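Local structure of MarR-family transcriptional regulator (Bordetella bronchiseptica, 6PCO) at residues Thr73-Lys78 against Glu150-Phe155; Ala81-Val86 against Glu117-Arg122; Leu125-Asp130 against Val137-Thr142. The protein is BpsR, a regulator of biofilm formation whose binding to DNA is controlled by 6-hydroxynicotinic acid. One frame throughout, in Å; residues are numbered along the deposited sequence.

Interaction 1 (Thr73-Lys78 against Glu150-Phe155)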
ATOM      1  N   THR A  73       6.007 -12.320 -11.043  1.00 71.57           N
ATOM      2  CA  THR A  73       5.624 -12.548 -12.463  1.00 77.29           C
ATOM      3  C   THR A  73       6.243 -11.516 -13.434  1.00 68.88           C
ATOM      4  O   THR A  73       6.389 -11.821 -14.611  1.00 68.17           O
ATOM      5  CB  THR A  73       4.099 -12.675 -12.609  1.00 70.73           C
ATOM      6  OG1 THR A  73       3.463 -11.489 -12.167  1.00 84.43           O
ATOM      7  CG2 THR A  73       3.534 -13.791 -11.765  1.00 81.01           C
ATOM      8  N   ILE A  74       6.616 -10.313 -12.985  1.00 61.64           N
ATOM      9  CA  ILE A  74       7.167  -9.317 -13.921  1.00 74.15           C
ATOM     10  C   ILE A  74       8.558  -9.768 -14.376  1.00 68.37           C
ATOM     11  O   ILE A  74       9.401 -10.072 -13.541  1.00 73.86           O
ATOM     12  CB  ILE A  74       7.174  -7.889 -13.323  1.00 81.42           C
ATOM     13  CG1 ILE A  74       7.239  -6.836 -14.431  1.00 81.66           C
ATOM     14  CG2 ILE A  74       8.274  -7.678 -12.284  1.00 83.93           C
ATOM     15  CD1 ILE A  74       5.908  -6.590 -15.106  1.00 80.44           C
ATOM     16  N   PRO A  75       8.826  -9.861 -15.703  1.00 74.77           N
ATOM     17  CA  PRO A  75      10.143 -10.250 -16.225  1.00 80.04           C
ATOM     18  C   PRO A  75      11.301  -9.321 -15.817  1.00 82.54           C
ATOM     19  O   PRO A  75      12.289  -9.779 -15.232  1.00 84.97           O
ATOM     20  CB  PRO A  75       9.992 -10.178 -17.757  1.00 81.99           C
ATOM     21  CG  PRO A  75       8.500 -10.245 -18.014  1.00 79.81           C
ATOM     22  CD  PRO A  75       7.847  -9.652 -16.783  1.00 80.38           C
ATOM     23  N   ASP A  76      11.154  -8.027 -16.136  1.00 87.38           N
ATOM     24  CA  ASP A  76      12.091  -6.978 -15.746  1.00 81.35           C
ATOM     25  C   ASP A  76      12.036  -6.789 -14.227  1.00 84.28           C
ATOM     26  O   ASP A  76      11.099  -6.186 -13.693  1.00 96.00           O
ATOM     27  CB  ASP A  76      11.795  -5.649 -16.443  1.00 72.91           C
ATOM     28  CG  ASP A  76      12.787  -4.557 -16.078  1.00 76.58           C
ATOM     29  OD1 ASP A  76      13.458  -4.686 -15.035  1.00 87.42           O
ATOM     30  OD2 ASP A  76      12.895  -3.592 -16.841  1.00 81.42           O
ATOM     31  N   SER A  77      13.075  -7.280 -13.547  1.00 88.31           N
ATOM     32  CA  SER A  77      13.106  -7.355 -12.093  1.00 92.69           C
ATOM     33  C   SER A  77      13.464  -5.992 -11.470  1.00 83.74           C
ATOM     34  O   SER A  77      13.252  -5.801 -10.277  1.00 76.04           O
ATOM     35  CB  SER A  77      14.038  -8.459 -11.652  1.00 98.51           C
ATOM     36  OG  SER A  77      13.703  -9.684 -12.299  1.00106.73           O
ATOM     37  N   LYS A  78      13.986  -5.053 -12.279  1.00 79.55           N
ATOM     38  CA  LYS A  78      14.345  -3.693 -11.819  1.00 75.19           C
ATOM     39  C   LYS A  78      13.079  -2.852 -11.604  1.00 77.51           C
ATOM     40  O   LYS A  78      13.082  -1.908 -10.795  1.00 71.91           O
ATOM     41  CB  LYS A  78      15.256  -2.988 -12.829  1.00 76.24           C
ATOM     42  CG  LYS A  78      16.726  -3.374 -12.772  1.00 80.76           C
ATOM     43  CD  LYS A  78      17.515  -2.884 -13.971  1.00 92.12           C
ATOM     44  CE  LYS A  78      18.982  -2.630 -13.686  1.00 92.99           C
ATOM     45  NZ  LYS A  78      19.709  -2.153 -14.890  1.00101.93           N
ATOM     46  N   GLU A 150       4.565  -1.723 -23.425  1.00 65.93           N
ATOM     47  CA  GLU A 150       3.924  -2.657 -24.345  1.00 69.36           C
ATOM     48  C   GLU A 150       4.395  -4.096 -24.055  1.00 69.13           C
ATOM     49  O   GLU A 150       3.562  -4.987 -23.960  1.00 64.15           O
ATOM     50  CB  GLU A 150       4.165  -2.226 -25.796  1.00 80.47           C
ATOM     51  CG  GLU A 150       3.373  -0.978 -26.214  1.00 96.20           C
ATOM     52  CD  GLU A 150       1.882  -0.946 -25.866  1.00111.40           C
ATOM     53  OE1 GLU A 150       1.148  -1.891 -26.251  1.00108.43           O
ATOM     54  OE2 GLU A 150       1.443   0.028 -25.204  1.00115.85           O
ATOM     55  N   GLU A 151       5.709  -4.309 -23.863  1.00 63.70           N
ATOM     56  CA  GLU A 151       6.270  -5.606 -23.464  1.00 60.64           C
ATOM     57  C   GLU A 151       5.639  -6.165 -22.173  1.00 68.44           C
ATOM     58  O   GLU A 151       5.479  -7.393 -22.033  1.00 70.94           O
ATOM     59  CB  GLU A 151       7.775  -5.513 -23.221  1.00 69.75           C
ATOM     60  CG  GLU A 151       8.607  -5.348 -24.475  1.00 77.16           C
ATOM     61  CD  GLU A 151       8.280  -6.354 -25.556  1.00 81.59           C
ATOM     62  OE1 GLU A 151       8.255  -7.563 -25.229  1.00 76.05           O
ATOM     63  OE2 GLU A 151       8.020  -5.923 -26.711  1.00 97.71           O
ATOM     64  N   MET A 152       5.305  -5.298 -21.207  1.00 70.80           N
ATOM     65  CA  MET A 152       4.888  -5.769 -19.877  1.00 67.78           C
ATOM     66  C   MET A 152       3.371  -6.028 -19.803  1.00 69.81           C
ATOM     67  O   MET A 152       2.891  -6.637 -18.829  1.00 68.68           O
ATOM     68  CB  MET A 152       5.307  -4.771 -18.799  1.00 63.34           C
ATOM     69  CG  MET A 152       6.816  -4.678 -18.612  1.00 69.04           C
ATOM     70  SD  MET A 152       7.668  -6.220 -18.154  1.00 81.41           S
ATOM     71  CE  MET A 152       8.394  -6.707 -19.719  1.00 76.81           C
ATOM     72  N   VAL A 153       2.621  -5.644 -20.845  1.00 69.46           N
ATOM     73  CA  VAL A 153       1.148  -5.643 -20.789  1.00 67.30           C
ATOM     74  C   VAL A 153       0.609  -7.050 -20.537  1.00 62.87           C
ATOM     75  O   VAL A 153      -0.209  -7.223 -19.639  1.00 63.41           O
ATOM     76  CB  VAL A 153       0.523  -4.999 -22.037  1.00 62.88           C
ATOM     77  CG1 VAL A 153      -0.979  -5.187 -22.069  1.00 65.79           C
ATOM     78  CG2 VAL A 153       0.859  -3.522 -22.103  1.00 71.67           C
ATOM     79  N   PRO A 154       0.987  -8.072 -21.339  1.00 57.87           N
ATOM     80  CA  PRO A 154       0.639  -9.464 -21.047  1.00 58.91           C
ATOM     81  C   PRO A 154       0.847  -9.901 -19.590  1.00 59.08           C
ATOM     82  O   PRO A 154       0.002 -10.543 -18.998  1.00 66.67           O
ATOM     83  CB  PRO A 154       1.630 -10.237 -21.930  1.00 56.83           C
ATOM     84  CG  PRO A 154       1.797  -9.361 -23.131  1.00 53.76           C
ATOM     85  CD  PRO A 154       1.708  -7.941 -22.613  1.00 55.09           C
ATOM     86  N   PHE A 155       1.998  -9.530 -19.038  1.00 61.46           N
ATOM     87  CA  PHE A 155       2.403  -9.925 -17.715  1.00 61.02           C
ATOM     88  C   PHE A 155       1.515  -9.212 -16.694  1.00 59.22           C
ATOM     89  O   PHE A 155       1.028  -9.813 -15.744  1.00 58.42           O
ATOM     90  CB  PHE A 155       3.889  -9.607 -17.534  1.00 60.90           C
ATOM     91  CG  PHE A 155       4.777 -10.346 -18.502  1.00 61.24           C
ATOM     92  CD1 PHE A 155       5.223 -11.627 -18.223  1.00 59.85           C
ATOM     93  CD2 PHE A 155       5.155  -9.768 -19.706  1.00 67.86           C
ATOM     94  CE1 PHE A 155       6.041 -12.302 -19.115  1.00 59.70           C
ATOM     95  CE2 PHE A 155       5.989 -10.437 -20.591  1.00 61.69           C
ATOM     96  CZ  PHE A 155       6.427 -11.705 -20.295  1.00 61.41           C
TER
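Pro75 tips the CG-CD edge of its ring down onto the face of the Phe155 ring: CG of Pro75 stands 3.3 Å from the centroid of the Phe155 ring and only 10° off the ring normal, a CH-pi contact centred on the aromatic ring. The contact belongs to the MarR fold. It sets the loop that links helix 55-73 to helix 81-93 against the long helix 143-164, which runs back from the winged-helix region toward the dimer-forming end of the subunit. Phe155 sits where this helix is kinked around Pro154. Its CG is turned away from its own carbonyl carbon (chi1 -61°), and the backbone O atoms of Glu151 and Met152 lie at the edge of the ring, in its plane.

Met152, one turn earlier, works from the same helix. Its chain bends at both chi2 and chi3, folding the sulfur against two loop residues: SD of Met152 is 3.5 Å from CD1 of Ile74 and 3.7 Å from CD of Pro75. Ile74, the first residue beyond the helical part of 55-73, crosses the methionine at about a right angle. Its chi1 of -159° sets CG1 opposite the backbone N, and the bend at chi2 then carries CD1 to the sulfur. The side chains that carry the contact are apolar.

The loop is shaped by polar contacts of its own. Asp76 OD2 forms a salt bridge with Arg122, and its other carboxylate oxygen closes an Asx turn, in which OD1 of Asp76 accepts from N of Lys78 at 2.8 Å.

Interaction 2 (Ala81-Val86 against Glu117-Arg122)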
ATOM      1  N   ALA A  81       6.094  -2.024  -9.104  1.00 53.55           N
ATOM      2  CA  ALA A  81       4.654  -1.799  -9.327  1.00 59.98           C
ATOM      3  C   ALA A  81       4.360  -0.308  -9.535  1.00 54.70           C
ATOM      4  O   ALA A  81       3.644   0.064 -10.469  1.00 60.53           O
ATOM      5  CB  ALA A  81       3.854  -2.361  -8.179  1.00 61.99           C
ATOM      6  N   ALA A  82       4.951   0.540  -8.697  1.00 57.60           N
ATOM      7  CA  ALA A  82       4.780   2.002  -8.810  1.00 61.34           C
ATOM      8  C   ALA A  82       5.414   2.509 -10.118  1.00 59.50           C
ATOM      9  O   ALA A  82       4.822   3.280 -10.858  1.00 63.38           O
ATOM     10  CB  ALA A  82       5.349   2.687  -7.591  1.00 55.94           C
ATOM     11  N   GLN A  83       6.631   2.062 -10.402  1.00 59.14           N
ATOM     12  CA  GLN A  83       7.302   2.435 -11.624  1.00 58.96           C
ATOM     13  C   GLN A  83       6.405   2.101 -12.832  1.00 63.63           C
ATOM     14  O   GLN A  83       6.246   2.917 -13.774  1.00 57.60           O
ATOM     15  CB  GLN A  83       8.635   1.696 -11.732  1.00 58.63           C
ATOM     16  CG  GLN A  83       9.802   2.413 -11.087  1.00 59.07           C
ATOM     17  CD  GLN A  83      11.004   1.510 -10.979  1.00 61.24           C
ATOM     18  OE1 GLN A  83      11.477   0.939 -11.964  1.00 73.02           O
ATOM     19  NE2 GLN A  83      11.496   1.362  -9.760  1.00 67.65           N
ATOM     20  N   PHE A  84       5.836   0.890 -12.819  1.00 55.82           N
ATOM     21  CA  PHE A  84       5.095   0.394 -13.971  1.00 60.70           C
ATOM     22  C   PHE A  84       3.869   1.294 -14.194  1.00 62.44           C
ATOM     23  O   PHE A  84       3.624   1.801 -15.287  1.00 62.14           O
ATOM     24  CB  PHE A  84       4.737  -1.085 -13.788  1.00 55.60           C
ATOM     25  CG  PHE A  84       3.785  -1.611 -14.827  1.00 53.09           C
ATOM     26  CD1 PHE A  84       4.204  -1.797 -16.130  1.00 56.26           C
ATOM     27  CD2 PHE A  84       2.461  -1.859 -14.520  1.00 54.35           C
ATOM     28  CE1 PHE A  84       3.324  -2.253 -17.098  1.00 50.88           C
ATOM     29  CE2 PHE A  84       1.586  -2.313 -15.488  1.00 56.18           C
ATOM     30  CZ  PHE A  84       2.021  -2.507 -16.777  1.00 52.06           C
ATOM     31  N   VAL A  85       3.115   1.505 -13.121  1.00 63.09           N
ATOM     32  CA  VAL A  85       1.926   2.328 -13.145  1.00 63.61           C
ATOM     33  C   VAL A  85       2.252   3.735 -13.679  1.00 59.44           C
ATOM     34  O   VAL A  85       1.524   4.251 -14.522  1.00 61.57           O
ATOM     35  CB  VAL A  85       1.288   2.365 -11.745  1.00 63.25           C
ATOM     36  CG1 VAL A  85       0.318   3.523 -11.587  1.00 64.89           C
ATOM     37  CG2 VAL A  85       0.593   1.044 -11.464  1.00 72.28           C
ATOM     38  N   VAL A  86       3.314   4.370 -13.174  1.00 50.66           N
ATOM     39  CA  VAL A  86       3.673   5.683 -13.662  1.00 51.80           C
ATOM     40  C   VAL A  86       3.854   5.609 -15.178  1.00 51.95           C
ATOM     41  O   VAL A  86       3.389   6.475 -15.887  1.00 56.51           O
ATOM     42  CB  VAL A  86       4.938   6.245 -12.999  1.00 52.20           C
ATOM     43  CG1 VAL A  86       5.444   7.469 -13.730  1.00 55.35           C
ATOM     44  CG2 VAL A  86       4.717   6.571 -11.541  1.00 57.33           C
ATOM     45  N   GLU A 117      12.824   9.739 -10.955  1.00 71.96           N
ATOM     46  CA  GLU A 117      14.277   9.817 -10.855  1.00 70.49           C
ATOM     47  C   GLU A 117      14.868   8.473 -11.315  1.00 66.79           C
ATOM     48  O   GLU A 117      15.763   8.444 -12.168  1.00 72.97           O
ATOM     49  CB  GLU A 117      14.693  10.228  -9.435  1.00 81.54           C
ATOM     50  CG  GLU A 117      14.676  11.740  -9.190  1.00 89.03           C
ATOM     51  CD  GLU A 117      14.581  12.178  -7.730  1.00 96.70           C
ATOM     52  OE1 GLU A 117      15.099  11.445  -6.848  1.00121.91           O
ATOM     53  OE2 GLU A 117      13.969  13.235  -7.462  1.00 92.20           O
ATOM     54  N   ARG A 118      14.319   7.359 -10.811  1.00 64.94           N
ATOM     55  CA  ARG A 118      14.759   6.007 -11.222  1.00 62.69           C
ATOM     56  C   ARG A 118      14.543   5.806 -12.737  1.00 61.43           C
ATOM     57  O   ARG A 118      15.464   5.395 -13.431  1.00 64.82           O
ATOM     58  CB  ARG A 118      14.062   4.932 -10.378  1.00 59.62           C
ATOM     59  CG  ARG A 118      14.534   4.865  -8.932  1.00 59.63           C
ATOM     60  CD  ARG A 118      13.848   3.768  -8.138  1.00 60.58           C
ATOM     61  NE  ARG A 118      14.247   3.680  -6.736  1.00 56.70           N
ATOM     62  CZ  ARG A 118      13.903   2.686  -5.921  1.00 56.31           C
ATOM     63  NH1 ARG A 118      13.086   1.735  -6.340  1.00 57.84           N
ATOM     64  NH2 ARG A 118      14.394   2.626  -4.696  1.00 54.47           N
ATOM     65  N   LEU A 119      13.349   6.122 -13.255  1.00 61.23           N
ATOM     66  CA  LEU A 119      13.056   5.936 -14.693  1.00 63.61           C
ATOM     67  C   LEU A 119      13.920   6.883 -15.552  1.00 61.18           C
ATOM     68  O   LEU A 119      14.387   6.474 -16.616  1.00 66.08           O
ATOM     69  CB  LEU A 119      11.551   6.116 -14.952  1.00 59.49           C
ATOM     70  CG  LEU A 119      10.626   5.101 -14.262  1.00 62.24           C
ATOM     71  CD1 LEU A 119       9.164   5.453 -14.485  1.00 63.43           C
ATOM     72  CD2 LEU A 119      10.872   3.666 -14.714  1.00 61.60           C
ATOM     73  N   LYS A 120      14.167   8.118 -15.096  1.00 55.37           N
ATOM     74  CA  LYS A 120      15.122   9.026 -15.785  1.00 64.79           C
ATOM     75  C   LYS A 120      16.477   8.311 -15.985  1.00 63.54           C
ATOM     76  O   LYS A 120      17.069   8.365 -17.053  1.00 53.23           O
ATOM     77  CB  LYS A 120      15.293  10.359 -15.045  1.00 56.42           C
ATOM     78  N   ALA A 121      16.944   7.597 -14.961  1.00 67.98           N
ATOM     79  CA  ALA A 121      18.265   6.943 -14.993  1.00 70.46           C
ATOM     80  C   ALA A 121      18.312   5.865 -16.091  1.00 68.69           C
ATOM     81  O   ALA A 121      19.242   5.805 -16.866  1.00 72.34           O
ATOM     82  CB  ALA A 121      18.603   6.386 -13.626  1.00 66.51           C
ATOM     83  N   ARG A 122      17.279   5.030 -16.181  1.00 73.12           N
ATOM     84  CA  ARG A 122      17.244   3.973 -17.177  1.00 64.90           C
ATOM     85  C   ARG A 122      16.816   4.528 -18.547  1.00 61.63           C
ATOM     86  O   ARG A 122      16.558   3.748 -19.454  1.00 60.71           O
ATOM     87  CB  ARG A 122      16.305   2.857 -16.713  1.00 65.25           C
ATOM     88  CG  ARG A 122      16.721   2.170 -15.418  1.00 66.34           C
ATOM     89  CD  ARG A 122      15.780   1.046 -14.982  1.00 69.45           C
ATOM     90  NE  ARG A 122      15.689   0.012 -16.007  1.00 66.61           N
ATOM     91  CZ  ARG A 122      14.723  -0.887 -16.116  1.00 64.72           C
ATOM     92  NH1 ARG A 122      13.853  -1.072 -15.135  1.00 82.85           N
ATOM     93  NH2 ARG A 122      14.637  -1.603 -17.218  1.00 60.00           N
TER
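Gln83 reaches across to Leu119 and overlaps its CD2 branch obliquely, with CG of Gln83 4.0 Å and OE1 of Gln83 3.9 Å from CD2 of Leu119. CG of Gln83 is set beside the backbone N (chi1 -89°), and the chain is extended beyond it, which carries the amide past the leucine toward Arg118 and Arg122. Its nitrogen faces Arg118: NE2 of Gln83 is 3.7 Å from CD of Arg118 and lies in the plane of the guanidinium at its edge. The amide and guanidinium planes are turned 84° apart, and both groups present donors here, so the pair meets by packing alone. On the oxygen side, Arg122 is more distant and lies obliquely. NH2 of Arg122 forms a salt bridge with OD2 of Asp76.

These residues join helix 81-93 to helix 109-121 in the winged helix-turn-helix domain. By its position after helix 98-105, helix 109-121 probably corresponds to the DNA-recognition helix of MarR proteins. The axes of the two short helical segments approach to 10.9 Å and cross at -75°. Between them Leu119 uses both branches: CD2 meets the glutamine side chain and CD1 the backbone, where CD1 of Leu119 lies 3.9 Å from O of Gln83. Val86, one turn further along, adds a looser contact, CG1 of Val86 to CD1 of Leu119 at 4.3 Å. Val115 extends the packing by touching Ala82, Gln83 and Val86. On another side of helix 81-93, Val85 touches the bound 1,4-butanediol and packs on Arg60 of the second subunit.

Interaction 3 (Leu125-Asp130 against Val137-Thr142)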
ATOM      1  N   LEU A 125      12.090   7.517 -19.413  1.00 61.44           N
ATOM      2  CA  LEU A 125      11.325   8.752 -19.608  1.00 68.87           C
ATOM      3  C   LEU A 125      12.305   9.917 -19.740  1.00 65.00           C
ATOM      4  O   LEU A 125      13.390   9.856 -19.199  1.00 61.49           O
ATOM      5  CB  LEU A 125      10.326   8.971 -18.461  1.00 68.41           C
ATOM      6  CG  LEU A 125      10.904   9.042 -17.049  1.00 71.79           C
ATOM      7  CD1 LEU A 125      11.568  10.382 -16.773  1.00 79.40           C
ATOM      8  CD2 LEU A 125       9.818   8.793 -16.018  1.00 67.42           C
ATOM      9  N   ALA A 126      11.880  10.944 -20.488  1.00 67.87           N
ATOM     10  CA  ALA A 126      12.620  12.182 -20.722  1.00 67.06           C
ATOM     11  C   ALA A 126      12.015  13.325 -19.902  1.00 74.65           C
ATOM     12  O   ALA A 126      10.831  13.302 -19.555  1.00 84.77           O
ATOM     13  CB  ALA A 126      12.605  12.516 -22.189  1.00 61.63           C
ATOM     14  N   VAL A 127      12.850  14.327 -19.611  1.00 80.20           N
ATOM     15  CA  VAL A 127      12.440  15.533 -18.909  1.00 87.53           C
ATOM     16  C   VAL A 127      12.580  16.723 -19.862  1.00 82.69           C
ATOM     17  O   VAL A 127      13.595  16.870 -20.514  1.00 94.96           O
ATOM     18  CB  VAL A 127      13.261  15.735 -17.625  1.00 94.99           C
ATOM     19  CG1 VAL A 127      13.099  17.140 -17.067  1.00104.09           C
ATOM     20  CG2 VAL A 127      12.894  14.697 -16.576  1.00 97.42           C
ATOM     21  N   SER A 128      11.536  17.551 -19.923  1.00 84.19           N
ATOM     22  CA  SER A 128      11.487  18.733 -20.765  1.00 83.20           C
ATOM     23  C   SER A 128      10.914  19.892 -19.946  1.00 88.84           C
ATOM     24  O   SER A 128      10.558  19.718 -18.781  1.00 83.46           O
ATOM     25  CB  SER A 128      10.668  18.481 -21.999  1.00 90.55           C
ATOM     26  OG  SER A 128       9.280  18.573 -21.712  1.00 96.45           O
ATOM     27  N   HIS A 129      10.857  21.077 -20.561  1.00100.43           N
ATOM     28  CA  HIS A 129      10.281  22.265 -19.933  1.00100.68           C
ATOM     29  C   HIS A 129       8.863  22.421 -20.486  1.00 92.61           C
ATOM     30  O   HIS A 129       8.619  22.040 -21.636  1.00 97.19           O
ATOM     31  CB  HIS A 129      11.197  23.479 -20.158  1.00112.65           C
ATOM     32  CG  HIS A 129      12.570  23.310 -19.585  1.00123.93           C
ATOM     33  ND1 HIS A 129      13.655  22.919 -20.358  1.00131.37           N
ATOM     34  CD2 HIS A 129      13.038  23.455 -18.324  1.00122.41           C
ATOM     35  CE1 HIS A 129      14.730  22.836 -19.597  1.00133.18           C
ATOM     36  NE2 HIS A 129      14.379  23.163 -18.343  1.00134.03           N
ATOM     37  N   ASP A 130       7.928  22.893 -19.651  1.00 84.83           N
ATOM     38  CA  ASP A 130       6.532  23.104 -20.085  1.00 96.44           C
ATOM     39  C   ASP A 130       6.536  24.235 -21.114  1.00101.49           C
ATOM     40  O   ASP A 130       7.123  25.288 -20.866  1.00106.27           O
ATOM     41  CB  ASP A 130       5.605  23.381 -18.891  1.00 96.44           C
ATOM     42  CG  ASP A 130       4.102  23.329 -19.169  1.00 97.75           C
ATOM     43  OD1 ASP A 130       3.656  23.816 -20.240  1.00 84.56           O
ATOM     44  OD2 ASP A 130       3.369  22.819 -18.290  1.00 96.69           O
ATOM     45  N   VAL A 137       8.139  21.809 -15.259  1.00101.81           N
ATOM     46  CA  VAL A 137       8.838  20.668 -15.886  1.00 94.68           C
ATOM     47  C   VAL A 137       7.829  19.600 -16.326  1.00 76.39           C
ATOM     48  O   VAL A 137       6.789  19.435 -15.714  1.00 90.83           O
ATOM     49  CB  VAL A 137       9.896  20.089 -14.927  1.00 97.62           C
ATOM     50  CG1 VAL A 137       9.273  19.286 -13.792  1.00 98.69           C
ATOM     51  CG2 VAL A 137      10.926  19.264 -15.675  1.00103.96           C
ATOM     52  N   LEU A 138       8.151  18.883 -17.403  1.00 70.84           N
ATOM     53  CA  LEU A 138       7.285  17.823 -17.944  1.00 74.80           C
ATOM     54  C   LEU A 138       8.073  16.516 -18.123  1.00 73.21           C
ATOM     55  O   LEU A 138       9.265  16.520 -18.478  1.00 72.01           O
ATOM     56  CB  LEU A 138       6.684  18.272 -19.280  1.00 73.89           C
ATOM     57  CG  LEU A 138       5.567  19.314 -19.198  1.00 74.19           C
ATOM     58  CD1 LEU A 138       5.000  19.612 -20.580  1.00 72.95           C
ATOM     59  CD2 LEU A 138       4.452  18.858 -18.277  1.00 78.06           C
ATOM     60  N   VAL A 139       7.386  15.398 -17.861  1.00 62.55           N
ATOM     61  CA  VAL A 139       7.916  14.069 -18.118  1.00 60.01           C
ATOM     62  C   VAL A 139       7.109  13.478 -19.267  1.00 60.56           C
ATOM     63  O   VAL A 139       5.921  13.753 -19.418  1.00 52.26           O
ATOM     64  CB  VAL A 139       7.894  13.149 -16.883  1.00 63.34           C
ATOM     65  CG1 VAL A 139       8.669  13.746 -15.726  1.00 71.16           C
ATOM     66  CG2 VAL A 139       6.490  12.810 -16.429  1.00 70.59           C
ATOM     67  N   THR A 140       7.802  12.689 -20.083  1.00 66.95           N
ATOM     68  CA  THR A 140       7.277  12.162 -21.306  1.00 62.70           C
ATOM     69  C   THR A 140       7.966  10.822 -21.551  1.00 59.46           C
ATOM     70  O   THR A 140       9.145  10.694 -21.261  1.00 63.32           O
ATOM     71  CB  THR A 140       7.497  13.185 -22.421  1.00 64.71           C
ATOM     72  OG1 THR A 140       6.859  12.689 -23.594  1.00 83.90           O
ATOM     73  CG2 THR A 140       8.957  13.428 -22.709  1.00 67.00           C
ATOM     74  N   LEU A 141       7.226   9.819 -22.033  1.00 60.15           N
ATOM     75  CA  LEU A 141       7.860   8.544 -22.366  1.00 58.50           C
ATOM     76  C   LEU A 141       8.908   8.778 -23.452  1.00 59.41           C
ATOM     77  O   LEU A 141       8.679   9.559 -24.388  1.00 58.24           O
ATOM     78  CB  LEU A 141       6.831   7.544 -22.883  1.00 57.25           C
ATOM     79  CG  LEU A 141       6.019   6.791 -21.838  1.00 57.78           C
ATOM     80  CD1 LEU A 141       5.119   5.763 -22.526  1.00 59.09           C
ATOM     81  CD2 LEU A 141       6.914   6.125 -20.811  1.00 56.44           C
ATOM     82  N   THR A 142      10.038   8.077 -23.310  1.00 63.22           N
ATOM     83  CA  THR A 142      10.992   7.825 -24.413  1.00 61.16           C
ATOM     84  C   THR A 142      10.459   6.638 -25.210  1.00 66.59           C
ATOM     85  O   THR A 142       9.540   5.947 -24.747  1.00 62.03           O
ATOM     86  CB  THR A 142      12.410   7.560 -23.895  1.00 59.84           C
ATOM     87  OG1 THR A 142      12.418   6.286 -23.246  1.00 58.63           O
ATOM     88  CG2 THR A 142      12.893   8.607 -22.912  1.00 59.14           C
TER
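In Val137 a chi1 of 74° puts CG1 between the backbone N and the carbonyl carbon and leaves CG2 opposite N; in Val127 it is CG1 that stands opposite N (chi1 166°), and these rotations bring CG2 of Val137 and CG1 of Val127 together obliquely. The same CG2 of Val137 also lies against O of Ser128. The two strands form an antiparallel hairpin, the wing of the winged-helix domain. Four backbone hydrogen bonds hold it, two in each of the hydrogen-bonded pairs Ala126-Thr140 and Ser128-Leu138: N of Ala126 to O of Thr140 and N of Ser128 to O of Leu138 are both 2.9 Å. Val127 and Val139 form the non-hydrogen-bonded pair between them, and there CA of Val139 makes a CA-H...O contact with O of Ala126 at 3.3 Å.

On the face carrying Ala126, Ser128, Leu138 and Thr140, CB of Leu138 packs 3.6 Å from OG of Ser128, while its CD1 branch reaches on to Asp130, 3.8 Å from CA of Asp130. OD1 of Asp130 accepts from the backbone N of Ala132 in the turn of the wing.

At the other end Thr142 splits its two branches. CG2 of Thr142 rests 3.5 Å from C of Leu125, and OG1 caps the backbone N of Gly145 at the start of helix 143-164 while also bonding to O of Lys123. Toward the body of the domain, Leu125 and Val139 pack on Ile116 of helix 109-121, and Val139 and Leu141 on Leu90 of helix 81-93.

In the fold
Along the chain, interaction 1 opens first and closes last, bracketing interactions 2 and 3, which follow one another between its segments. Interaction 2 lies between the others, its centre about 13 Å from the centre of each; those of 1 and 3 are about 23 Å apart, with nearest atoms about 7 Å apart. Interactions 1 and 2 are joined by the Asp76-Arg122 salt bridge and by Phe84 against Met152, interactions 2 and 3 by Leu119 against Leu125. Helix 143-164 follows the wing directly and carries one side of interaction 1. The three contacts thus tie the DNA-binding lobe, through wing and probable recognition helix, to the loop near the 1,4-butanediol site.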